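Local coordinates for ESX-1 secretion system protein EccA1 (Mycobacterium tuberculosis, PDB 4F3V) that forms the TPR-like N-terminal part of a cytosolic ATPase that probably supplies energy for exporting virulence factors through the ESX-1 type VII secretion system, at residues 89-94 and 140-145; 177-182 and 211-216; 116-121 and 145-150; 233-238 and 242-247. All coordinates share one frame; numbering follows the deposited sequence.

Interaction 1: 89-94 and 140-145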
loop_
_atom_site.group_PDB
_atom_site.type_symbol
_atom_site.label_atom_id
_atom_site.label_comp_id
_atom_site.label_asym_id
_atom_site.label_seq_id
_atom_site.Cartn_x
_atom_site.Cartn_y
_atom_site.Cartn_z
ATOM N N GLY A 89 -2.136 0.837 0.858
ATOM C CA GLY A 89 -2.261 2.068 1.631
ATOM C C GLY A 89 -3.521 2.088 2.495
ATOM O O GLY A 89 -3.952 1.045 3.014
ATOM N N LEU A 90 -4.125 3.268 2.623
ATOM C CA LEU A 90 -5.329 3.421 3.414
ATOM C C LEU A 90 -6.578 2.798 2.755
ATOM O O LEU A 90 -7.620 2.710 3.399
ATOM C CB LEU A 90 -5.594 4.911 3.692
ATOM C CG LEU A 90 -6.026 5.742 2.471
ATOM C CD1 LEU A 90 -7.555 5.832 2.397
ATOM C CD2 LEU A 90 -5.397 7.144 2.510
ATOM N N TYR A 91 -6.477 2.409 1.478
ATOM C CA TYR A 91 -7.656 2.030 0.682
ATOM C C TYR A 91 -8.071 0.580 0.921
ATOM O O TYR A 91 -9.248 0.251 0.877
ATOM C CB TYR A 91 -7.411 2.272 -0.823
ATOM C CG TYR A 91 -6.981 3.697 -1.139
ATOM C CD1 TYR A 91 -7.828 4.773 -0.918
ATOM C CD2 TYR A 91 -5.705 3.969 -1.606
ATOM C CE1 TYR A 91 -7.430 6.072 -1.196
ATOM C CE2 TYR A 91 -5.295 5.267 -1.867
ATOM C CZ TYR A 91 -6.153 6.301 -1.669
ATOM O OH TYR A 91 -5.719 7.563 -1.940
ATOM N N GLY A 92 -7.110 -0.293 1.180
ATOM C CA GLY A 92 -7.423 -1.699 1.303
ATOM C C GLY A 92 -6.194 -2.514 1.620
ATOM O O GLY A 92 -5.085 -1.984 1.707
ATOM N N ASP A 93 -6.415 -3.810 1.808
ATOM C CA ASP A 93 -5.349 -4.774 2.063
ATOM C C ASP A 93 -5.001 -5.407 0.722
ATOM O O ASP A 93 -5.707 -6.282 0.228
ATOM C CB ASP A 93 -5.810 -5.823 3.083
ATOM C CG ASP A 93 -4.701 -6.825 3.448
ATOM O OD1 ASP A 93 -3.639 -6.835 2.765
ATOM O OD2 ASP A 93 -4.897 -7.621 4.410
ATOM N N ILE A 94 -3.963 -4.881 0.092
ATOM C CA ILE A 94 -3.568 -5.327 -1.239
ATOM C C ILE A 94 -2.074 -5.629 -1.203
ATOM O O ILE A 94 -1.263 -4.789 -0.764
ATOM C CB ILE A 94 -3.881 -4.237 -2.319
ATOM C CG1 ILE A 94 -5.369 -3.820 -2.264
ATOM C CG2 ILE A 94 -3.499 -4.700 -3.723
ATOM C CD1 ILE A 94 -5.735 -2.598 -3.077
ATOM N N MET A 140 0.284 3.748 -6.945
ATOM C CA MET A 140 1.156 4.094 -5.812
ATOM C C MET A 140 1.152 5.591 -5.478
ATOM O O MET A 140 1.196 5.972 -4.308
ATOM C CB MET A 140 2.587 3.626 -6.023
ATOM C CG MET A 140 2.738 2.120 -6.137
ATOM S SD MET A 140 1.835 1.149 -4.912
ATOM C CE MET A 140 2.369 1.815 -3.332
ATOM N N LYS A 141 1.062 6.443 -6.484
ATOM C CA LYS A 141 0.918 7.871 -6.217
ATOM C C LYS A 141 -0.377 8.187 -5.461
ATOM O O LYS A 141 -0.380 9.025 -4.574
ATOM C CB LYS A 141 1.042 8.689 -7.493
ATOM C CG LYS A 141 2.460 8.692 -8.038
ATOM C CD LYS A 141 2.604 9.668 -9.202
ATOM C CE LYS A 141 4.032 9.746 -9.716
ATOM N NZ LYS A 141 4.199 10.878 -10.700
ATOM N N ALA A 142 -1.461 7.506 -5.818
ATOM C CA ALA A 142 -2.738 7.606 -5.128
ATOM C C ALA A 142 -2.588 7.197 -3.654
ATOM O O ALA A 142 -3.143 7.839 -2.753
ATOM C CB ALA A 142 -3.786 6.749 -5.838
ATOM N N VAL A 143 -1.767 6.178 -3.408
ATOM C CA VAL A 143 -1.432 5.765 -2.051
ATOM C C VAL A 143 -0.658 6.858 -1.291
ATOM O O VAL A 143 -0.999 7.191 -0.165
ATOM C CB VAL A 143 -0.631 4.426 -2.015
ATOM C CG1 VAL A 143 -0.016 4.215 -0.649
ATOM C CG2 VAL A 143 -1.508 3.228 -2.417
ATOM N N VAL A 144 0.380 7.413 -1.919
ATOM C CA VAL A 144 1.211 8.425 -1.298
ATOM C C VAL A 144 0.423 9.718 -1.038
ATOM O O VAL A 144 0.443 10.274 0.091
ATOM C CB VAL A 144 2.469 8.716 -2.144
ATOM C CG1 VAL A 144 3.330 9.850 -1.535
ATOM C CG2 VAL A 144 3.275 7.441 -2.331
ATOM N N TYR A 145 -0.278 10.191 -2.067
ATOM C CA TYR A 145 -1.080 11.406 -1.949
ATOM C C TYR A 145 -2.206 11.202 -0.903
ATOM O O TYR A 145 -2.504 12.108 -0.119
ATOM C CB TYR A 145 -1.675 11.815 -3.320
ATOM C CG TYR A 145 -0.687 12.453 -4.296
ATOM C CD1 TYR A 145 0.196 13.468 -3.895
ATOM C CD2 TYR A 145 -0.687 12.095 -5.634
ATOM C CE1 TYR A 145 1.092 14.044 -4.782
ATOM C CE2 TYR A 145 0.178 12.681 -6.536
ATOM C CZ TYR A 145 1.049 13.666 -6.116
ATOM O OH TYR A 145 1.888 14.193 -7.040
HETATM O O HOH W 1 -2.442 5.621 1.658
#
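The hydroxyl of Y91 donates to the main-chain carbonyl of A142, with OH and O 2.7 Å apart. This bond pins the loop of a beta hairpin, the connection between strands 84-86 and 95-97, onto helix 134-147 of the TPR-like domain. The hydroxyl does not arrive on a lone pair: it stands 53° out of the carbonyl plane, and the C=O...O angle is 126°. Y91 reaches the helix through the rim of its ring, since A142 O and V143 CA both lie near the ring plane at the edge that carries CE2 and CZ. The first torsion (chi1 -55°) sets CG anti to the carbonyl carbon, and from there the phenol extends to the helix, CE2 coming to 3.9 Å from V143 CA. One face of the ring is covered from within the loop, where L90 CG sits over its centre. A176 of helix 167-183 and V154 of helix 151-158 also touch the Y91 side chain, and W139 meets its ring at an incline. Earlier in the loop, G89 lies against V143, with G89 CA 3.9 Å from V143 CG1 and the two CA atoms 5.3 Å apart, a backbone approach that leaves no room for a side chain on that side. A single water completes the junction: it accepts from L90 N at 3.0 Å and donates to V143 O at 2.8 Å.

Interaction 2: 177-182 and 211-216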
loop_
_atom_site.group_PDB
_atom_site.type_symbol
_atom_site.label_atom_id
_atom_site.label_comp_id
_atom_site.label_asym_id
_atom_site.label_seq_id
_atom_site.Cartn_x
_atom_site.Cartn_y
_atom_site.Cartn_z
ATOM N N HIS A 177 -10.859 6.959 -5.642
ATOM C CA HIS A 177 -11.595 8.078 -6.201
ATOM C C HIS A 177 -12.777 8.403 -5.269
ATOM O O HIS A 177 -13.033 9.575 -4.933
ATOM C CB HIS A 177 -12.064 7.735 -7.623
ATOM C CG HIS A 177 -12.403 8.953 -8.472
ATOM N ND1 HIS A 177 -12.292 8.965 -9.820
ATOM C CD2 HIS A 177 -12.869 10.212 -8.112
ATOM C CE1 HIS A 177 -12.663 10.170 -10.279
ATOM N NE2 HIS A 177 -13.014 10.926 -9.230
ATOM N N GLY A 178 -13.475 7.361 -4.802
ATOM C CA GLY A 178 -14.622 7.528 -3.869
ATOM C C GLY A 178 -14.250 8.063 -2.508
ATOM O O GLY A 178 -14.938 8.935 -1.978
ATOM N N VAL A 179 -13.141 7.557 -1.950
ATOM C CA VAL A 179 -12.607 8.063 -0.698
ATOM C C VAL A 179 -12.223 9.544 -0.801
ATOM O O VAL A 179 -12.557 10.345 0.089
ATOM C CB VAL A 179 -11.448 7.188 -0.209
ATOM C CG1 VAL A 179 -10.696 7.855 0.932
ATOM C CG2 VAL A 179 -12.001 5.799 0.203
ATOM N N ALA A 180 -11.484 9.888 -1.857
ATOM C CA ALA A 180 -11.099 11.275 -2.121
ATOM C C ALA A 180 -12.353 12.171 -2.227
ATOM O O ALA A 180 -12.417 13.247 -1.623
ATOM C CB ALA A 180 -10.233 11.364 -3.397
ATOM N N ALA A 181 -13.365 11.721 -2.975
ATOM C CA ALA A 181 -14.643 12.473 -3.078
ATOM C C ALA A 181 -15.310 12.710 -1.729
ATOM O O ALA A 181 -15.710 13.826 -1.415
ATOM C CB ALA A 181 -15.616 11.769 -3.998
ATOM N N ALA A 182 -15.393 11.665 -0.917
ATOM C CA ALA A 182 -15.967 11.772 0.430
ATOM C C ALA A 182 -15.230 12.793 1.297
ATOM O O ALA A 182 -15.866 13.618 1.962
ATOM C CB ALA A 182 -15.980 10.409 1.091
ATOM N N ALA A 211 -17.008 0.577 3.275
ATOM C CA ALA A 211 -18.143 0.688 4.221
ATOM C C ALA A 211 -18.016 1.922 5.119
ATOM O O ALA A 211 -18.981 2.631 5.339
ATOM C CB ALA A 211 -18.270 -0.580 5.063
ATOM N N TRP A 212 -16.805 2.183 5.609
ATOM C CA TRP A 212 -16.561 3.338 6.462
ATOM C C TRP A 212 -16.906 4.635 5.802
ATOM O O TRP A 212 -17.608 5.461 6.363
ATOM C CB TRP A 212 -15.099 3.384 6.904
ATOM C CG TRP A 212 -14.769 4.594 7.717
ATOM C CD1 TRP A 212 -14.051 5.729 7.316
ATOM C CD2 TRP A 212 -15.093 4.819 9.124
ATOM N NE1 TRP A 212 -13.944 6.622 8.347
ATOM C CE2 TRP A 212 -14.545 6.131 9.468
ATOM C CE3 TRP A 212 -15.770 4.085 10.105
ATOM C CZ2 TRP A 212 -14.686 6.672 10.744
ATOM C CZ3 TRP A 212 -15.902 4.636 11.382
ATOM C CH2 TRP A 212 -15.381 5.909 11.693
ATOM N N TYR A 213 -16.417 4.834 4.590
ATOM C CA TYR A 213 -16.657 6.091 3.895
ATOM C C TYR A 213 -18.088 6.210 3.376
ATOM O O TYR A 213 -18.635 7.319 3.340
ATOM C CB TYR A 213 -15.584 6.339 2.819
ATOM C CG TYR A 213 -14.285 6.834 3.432
ATOM C CD1 TYR A 213 -14.165 8.149 3.894
ATOM C CD2 TYR A 213 -13.197 6.004 3.584
ATOM C CE1 TYR A 213 -12.988 8.619 4.482
ATOM C CE2 TYR A 213 -12.014 6.458 4.171
ATOM C CZ TYR A 213 -11.914 7.764 4.605
ATOM O OH TYR A 213 -10.746 8.210 5.180
ATOM N N LEU A 214 -18.706 5.090 2.995
ATOM C CA LEU A 214 -20.151 5.115 2.700
ATOM C C LEU A 214 -20.907 5.556 3.940
ATOM O O LEU A 214 -21.809 6.387 3.841
ATOM C CB LEU A 214 -20.688 3.755 2.225
ATOM C CG LEU A 214 -20.456 3.333 0.759
ATOM C CD1 LEU A 214 -20.776 1.838 0.551
ATOM C CD2 LEU A 214 -21.309 4.210 -0.176
ATOM N N ALA A 215 -20.569 4.991 5.107
ATOM C CA ALA A 215 -21.278 5.332 6.360
ATOM C C ALA A 215 -21.106 6.796 6.671
ATOM O O ALA A 215 -22.077 7.496 7.018
ATOM C CB ALA A 215 -20.806 4.478 7.533
ATOM N N MET A 216 -19.875 7.281 6.553
ATOM C CA MET A 216 -19.601 8.700 6.811
ATOM C C MET A 216 -20.340 9.611 5.828
ATOM O O MET A 216 -20.893 10.635 6.232
ATOM C CB MET A 216 -18.096 8.979 6.778
ATOM C CG MET A 216 -17.328 8.421 7.971
ATOM S SD MET A 216 -17.884 9.009 9.590
ATOM C CE MET A 216 -18.602 7.547 10.322
#
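Helix 167-183 and helix 207-221 come together with V179 and Y213 as their nearest backbone positions, the two CA atoms being 6.4 Å apart. That separation is bridged by side chains alone, and nearly all the surface exchanged belongs to V179, A182 and the Y213 ring. Both methyls of V179 are used. CG1, anti to the backbone N (chi1 168°), lies over one face of the phenol ring, 4.0 Å from the Y213 centroid and 19° off the normal, which is a CH-pi contact. CG2 sits over the same face, displaced toward the rim, 3.6 Å from Y213 CD2. This is ordinary helix-to-helix packing in the alpha-helical, TPR-clan part of EccA1, joining two helices that are separated along the chain by helix 187-198. A190 and L194 of that intervening helix also touch A182 and Y213, respectively. One turn beyond V179, A182 meets the same ring obliquely, its CB 4.0 Å from Y213 CD1. The ring face opposite V179 is covered from within the tyrosine's own helix by W212 CD1, which stands 3.7 Å above the centre of the Y213 ring.

Interaction 3: 116-121 and 145-150. With SO4 (sulfate ion), chain F.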
loop_
_atom_site.group_PDB
_atom_site.type_symbol
_atom_site.label_atom_id
_atom_site.label_comp_id
_atom_site.label_asym_id
_atom_site.label_seq_id
_atom_site.Cartn_x
_atom_site.Cartn_y
_atom_site.Cartn_z
ATOM N N GLY A 116 5.345 8.834 6.659
ATOM C CA GLY A 116 5.284 10.272 6.461
ATOM C C GLY A 116 6.464 10.850 5.667
ATOM O O GLY A 116 6.694 12.056 5.713
ATOM N N ASN A 117 7.195 10.005 4.933
ATOM C CA ASN A 117 8.320 10.457 4.131
ATOM C C ASN A 117 7.878 10.525 2.678
ATOM O O ASN A 117 8.292 9.722 1.842
ATOM C CB ASN A 117 9.518 9.530 4.318
ATOM C CG ASN A 117 10.002 9.504 5.755
ATOM O OD1 ASN A 117 9.939 10.520 6.459
ATOM N ND2 ASN A 117 10.492 8.350 6.196
ATOM N N TYR A 118 7.017 11.500 2.391
ATOM C CA TYR A 118 6.280 11.513 1.126
ATOM C C TYR A 118 7.198 11.810 -0.078
ATOM O O TYR A 118 7.086 11.150 -1.120
ATOM C CB TYR A 118 5.104 12.482 1.185
ATOM C CG TYR A 118 4.206 12.300 2.382
ATOM C CD1 TYR A 118 3.417 11.173 2.525
ATOM C CD2 TYR A 118 4.156 13.259 3.382
ATOM C CE1 TYR A 118 2.623 10.989 3.643
ATOM C CE2 TYR A 118 3.354 13.090 4.481
ATOM C CZ TYR A 118 2.583 11.955 4.600
ATOM O OH TYR A 118 1.778 11.770 5.702
ATOM N N ALA A 119 8.094 12.776 0.062
ATOM C CA ALA A 119 8.997 13.135 -1.041
ATOM C C ALA A 119 9.913 11.980 -1.412
ATOM O O ALA A 119 10.238 11.788 -2.592
ATOM C CB ALA A 119 9.840 14.363 -0.700
ATOM N N ASP A 120 10.363 11.239 -0.400
ATOM C CA ASP A 120 11.203 10.087 -0.633
ATOM C C ASP A 120 10.403 9.016 -1.388
ATOM O O ASP A 120 10.928 8.390 -2.301
ATOM C CB ASP A 120 11.737 9.499 0.679
ATOM C CG ASP A 120 12.758 10.396 1.361
ATOM O OD1 ASP A 120 13.378 11.255 0.714
ATOM O OD2 ASP A 120 12.954 10.219 2.569
ATOM N N ALA A 121 9.144 8.826 -0.993
ATOM C CA ALA A 121 8.254 7.861 -1.664
ATOM C C ALA A 121 8.119 8.234 -3.141
ATOM O O ALA A 121 8.282 7.384 -4.005
ATOM C CB ALA A 121 6.874 7.794 -0.994
ATOM N N TYR A 145 -0.278 10.191 -2.067
ATOM C CA TYR A 145 -1.080 11.406 -1.949
ATOM C C TYR A 145 -2.206 11.202 -0.903
ATOM O O TYR A 145 -2.504 12.108 -0.119
ATOM C CB TYR A 145 -1.675 11.815 -3.320
ATOM C CG TYR A 145 -0.687 12.453 -4.296
ATOM C CD1 TYR A 145 0.196 13.468 -3.895
ATOM C CD2 TYR A 145 -0.687 12.095 -5.634
ATOM C CE1 TYR A 145 1.092 14.044 -4.782
ATOM C CE2 TYR A 145 0.178 12.681 -6.536
ATOM C CZ TYR A 145 1.049 13.666 -6.116
ATOM O OH TYR A 145 1.888 14.193 -7.040
ATOM N N GLY A 146 -2.819 10.022 -0.893
ATOM C CA GLY A 146 -3.906 9.732 0.066
ATOM C C GLY A 146 -3.401 9.782 1.488
ATOM O O GLY A 146 -4.084 10.307 2.385
ATOM N N ALA A 147 -2.184 9.251 1.697
ATOM C CA ALA A 147 -1.571 9.257 3.022
ATOM C C ALA A 147 -1.422 10.685 3.556
ATOM O O ALA A 147 -1.617 10.929 4.749
ATOM C CB ALA A 147 -0.234 8.516 3.036
ATOM N N ALA A 148 -1.157 11.620 2.652
ATOM C CA ALA A 148 -0.991 13.044 2.986
ATOM C C ALA A 148 -2.294 13.845 2.869
ATOM O O ALA A 148 -2.286 15.099 2.913
ATOM C CB ALA A 148 0.087 13.662 2.066
ATOM N N GLU A 149 -3.408 13.142 2.676
ATOM C CA GLU A 149 -4.735 13.783 2.492
ATOM C C GLU A 149 -4.766 14.801 1.342
ATOM O O GLU A 149 -5.494 15.818 1.382
ATOM C CB GLU A 149 -5.217 14.424 3.799
ATOM C CG GLU A 149 -5.314 13.412 4.935
ATOM C CD GLU A 149 -5.734 14.002 6.279
ATOM O OE1 GLU A 149 -6.431 15.016 6.338
ATOM O OE2 GLU A 149 -5.362 13.416 7.310
ATOM N N ARG A 150 -4.032 14.485 0.280
ATOM C CA ARG A 150 -4.010 15.307 -0.907
ATOM C C ARG A 150 -5.052 14.789 -1.906
ATOM O O ARG A 150 -4.717 14.168 -2.920
ATOM C CB ARG A 150 -2.597 15.328 -1.478
ATOM C CG ARG A 150 -1.676 16.189 -0.627
ATOM C CD ARG A 150 -0.242 16.166 -1.140
ATOM N NE ARG A 150 -0.089 16.812 -2.445
ATOM C CZ ARG A 150 1.075 17.255 -2.937
ATOM N NH1 ARG A 150 2.208 17.132 -2.247
ATOM N NH2 ARG A 150 1.099 17.842 -4.120
HETATM S S SO4 F . 4.465 18.741 -4.397
HETATM O O1 SO4 F . 3.647 19.889 -4.870
HETATM O O2 SO4 F . 4.402 18.700 -2.923
HETATM O O3 SO4 F . 3.963 17.484 -5.039
HETATM O O4 SO4 F . 5.879 18.933 -4.779
#
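The close-packed part of this contact is the ring of Y118 laid against the end of helix 134-147, while the looser part is the R150 side chain with its bound sulfate. A148 CB sits almost directly above the phenol, 3.9 Å from the Y118 centroid and only 9° off the normal, a CH-pi contact over the ring centre. A147 meets the same ring at its edge instead, with its CB 3.8 Å from Y118 CE1. The phenol has a second covered face, because G116 C lies over the ring centre from the other side. Y118 OH lies 3.6 Å from A147 O, a packing distance that is not counted as a hydrogen bond. In the TPR-like helical domain the contact joins the start of helix 118-125 to the last turn of helix 134-147, which closes in a Schellman motif: E149 has positive phi, and R150 N returns to Y145 O at 2.9 Å.

Beyond that turn R150 takes no part in the contact with 116-121. Its chain bends at chi3 (67°), and its guanidinium lies with one face over Y145 CE1. The sulfate, probably from the crystallisation liquor, lies at the edge of the guanidinium. R150 NH1 donates to sulfate O2 at 2.8 Å with an N-H...O angle of 155°, and R150 NH2 to O3 at 3.0 Å; a further bond from NH2 to O1 is weak. R150 NE is engaged elsewhere, in a salt bridge with D153. W269 links the two halves, meeting the Y118 ring and serving as a cation-pi partner of R150.

Interaction 4: 233-238 and 242-247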
loop_
_atom_site.group_PDB
_atom_site.type_symbol
_atom_site.label_atom_id
_atom_site.label_comp_id
_atom_site.label_asym_id
_atom_site.label_seq_id
_atom_site.Cartn_x
_atom_site.Cartn_y
_atom_site.Cartn_z
ATOM N N TRP A 233 -22.787 -3.352 10.123
ATOM C CA TRP A 233 -22.159 -4.343 9.257
ATOM C C TRP A 233 -20.664 -4.395 9.519
ATOM O O TRP A 233 -20.074 -5.482 9.646
ATOM C CB TRP A 233 -22.455 -4.036 7.803
ATOM C CG TRP A 233 -21.778 -4.987 6.891
ATOM C CD1 TRP A 233 -22.238 -6.222 6.486
ATOM C CD2 TRP A 233 -20.456 -4.848 6.283
ATOM N NE1 TRP A 233 -21.334 -6.825 5.666
ATOM C CE2 TRP A 233 -20.240 -6.054 5.514
ATOM C CE3 TRP A 233 -19.483 -3.851 6.265
ATOM C CZ2 TRP A 233 -19.087 -6.263 4.791
ATOM C CZ3 TRP A 233 -18.317 -4.073 5.531
ATOM C CH2 TRP A 233 -18.126 -5.246 4.822
ATOM N N LEU A 234 -20.038 -3.223 9.626
ATOM C CA LEU A 234 -18.587 -3.142 9.902
ATOM C C LEU A 234 -18.217 -3.734 11.249
ATOM O O LEU A 234 -17.244 -4.475 11.336
ATOM C CB LEU A 234 -18.075 -1.707 9.859
ATOM C CG LEU A 234 -17.466 -1.185 8.570
ATOM C CD1 LEU A 234 -17.066 0.285 8.812
ATOM C CD2 LEU A 234 -16.244 -2.016 8.088
ATOM N N GLN A 235 -18.983 -3.424 12.296
ATOM C CA GLN A 235 -18.661 -3.939 13.623
ATOM C C GLN A 235 -18.813 -5.460 13.645
ATOM O O GLN A 235 -18.086 -6.143 14.371
ATOM C CB GLN A 235 -19.510 -3.266 14.728
ATOM C CG GLN A 235 -19.036 -3.472 16.185
ATOM C CD GLN A 235 -17.552 -3.123 16.478
ATOM O OE1 GLN A 235 -16.857 -2.410 15.715
ATOM N NE2 GLN A 235 -17.061 -3.639 17.612
ATOM N N THR A 236 -19.719 -5.999 12.827
ATOM C CA THR A 236 -19.866 -7.452 12.735
ATOM C C THR A 236 -18.736 -8.105 11.968
ATOM O O THR A 236 -18.240 -9.133 12.384
ATOM C CB THR A 236 -21.188 -7.862 12.081
ATOM O OG1 THR A 236 -22.259 -7.357 12.865
ATOM C CG2 THR A 236 -21.288 -9.356 11.983
ATOM N N THR A 237 -18.316 -7.492 10.867
ATOM C CA THR A 237 -17.399 -8.111 9.936
ATOM C C THR A 237 -15.936 -7.665 10.102
ATOM O O THR A 237 -15.037 -8.423 9.796
ATOM C CB THR A 237 -17.823 -7.836 8.468
ATOM O OG1 THR A 237 -17.828 -6.421 8.210
ATOM C CG2 THR A 237 -19.218 -8.441 8.171
ATOM N N HIS A 238 -15.716 -6.430 10.544
ATOM C CA HIS A 238 -14.370 -5.864 10.674
ATOM C C HIS A 238 -14.340 -4.954 11.872
ATOM O O HIS A 238 -14.169 -3.738 11.737
ATOM C CB HIS A 238 -13.994 -5.105 9.401
ATOM C CG HIS A 238 -14.009 -5.962 8.139
ATOM N ND1 HIS A 238 -13.020 -6.820 7.832
ATOM C CD2 HIS A 238 -14.951 -6.061 7.102
ATOM C CE1 HIS A 238 -13.302 -7.436 6.660
ATOM N NE2 HIS A 238 -14.484 -6.969 6.216
ATOM N N LYS A 242 -12.817 2.583 16.447
ATOM C CA LYS A 242 -13.455 3.781 15.886
ATOM C C LYS A 242 -14.857 3.485 15.273
ATOM O O LYS A 242 -15.678 4.404 15.126
ATOM C CB LYS A 242 -12.528 4.489 14.889
ATOM C CG LYS A 242 -12.833 4.226 13.423
ATOM C CD LYS A 242 -11.701 4.603 12.479
ATOM C CE LYS A 242 -11.903 3.883 11.150
ATOM N NZ LYS A 242 -11.098 4.385 10.021
ATOM N N VAL A 243 -15.117 2.224 14.907
ATOM C CA VAL A 243 -16.426 1.841 14.388
ATOM C C VAL A 243 -17.424 1.759 15.551
ATOM O O VAL A 243 -18.530 2.302 15.462
ATOM C CB VAL A 243 -16.368 0.514 13.602
ATOM C CG1 VAL A 243 -17.763 0.108 13.141
ATOM C CG2 VAL A 243 -15.460 0.665 12.392
ATOM N N ALA A 244 -17.002 1.129 16.651
ATOM C CA ALA A 244 -17.781 1.107 17.886
ATOM C C ALA A 244 -18.104 2.523 18.343
ATOM O O ALA A 244 -19.248 2.821 18.714
ATOM C CB ALA A 244 -17.031 0.352 18.984
ATOM N N ALA A 245 -17.097 3.395 18.309
ATOM C CA ALA A 245 -17.255 4.787 18.724
ATOM C C ALA A 245 -18.235 5.540 17.805
ATOM O O ALA A 245 -19.090 6.286 18.268
ATOM C CB ALA A 245 -15.902 5.492 18.764
ATOM N N ALA A 246 -18.109 5.353 16.505
ATOM C CA ALA A 246 -18.976 6.035 15.540
ATOM C C ALA A 246 -20.432 5.541 15.634
ATOM O O ALA A 246 -21.370 6.301 15.398
ATOM C CB ALA A 246 -18.427 5.827 14.141
ATOM N N LEU A 247 -20.605 4.269 15.965
ATOM C CA LEU A 247 -21.940 3.677 16.131
ATOM C C LEU A 247 -22.624 4.234 17.389
ATOM O O LEU A 247 -23.828 4.522 17.391
ATOM C CB LEU A 247 -21.804 2.149 16.148
ATOM C CG LEU A 247 -23.025 1.303 15.788
ATOM C CD1 LEU A 247 -23.471 1.574 14.357
ATOM C CD2 LEU A 247 -22.724 -0.177 16.018
#
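A helical hairpin with a short connection, a roughly antiparallel helix pair consistent with the TPR-like fold, brings L234 and Q235 near the end of helix 224-237 against V243 in helix 241-248. The short segments support this reading: their axes pass at 9.5 Å and their directions differ by 150°. V243 is the central side chain, and both its methyls meet L234, whose chain it crosses at about a right angle. CG1 packs on L234 CB at 3.8 Å, while CG2 reaches L234 CD1 at 3.9 Å. L231, one turn before L234, touches V243 as well. Q235 runs past V243 in the opposite sense: CG is anti to the backbone N, and a bend at chi2 (52°) folds the amide back beside the start of the second helix. Its OE1 comes to 3.6 Å from V243 CB and accepts a hydrogen bond from E240 N in the turn, which ties the amide to the connection between the helices. The approach of Q235 OE1 to A244 N, at 3.7 Å, is too long to count as a second bond. On the other arm of the amide, Q235 NE2 lies 4.2 Å from A244 CB.

How the interactions relate
All four contacts lie in the N-terminal TPR-like domain. Interactions 1 and 3 share helix 134-147 and Y145, their segments alternate along the chain, and their centres are about 10 Å apart; L90 CD2 approaches G146 O at 3.4 Å. Interaction 2 follows, about 14 Å from interaction 1 between centres, and L90 and Y91 touch V179, so the hairpin loop bridges helices 134-147 and 167-183. Interaction 4 comes last, about 15 Å from interaction 2 between centres, where A211 and W212 pack on W233, L234 and K242. Interactions 3 and 4, about 27 Å apart between centres, do not touch; they are connected through interactions 1 and 2, which touch each other.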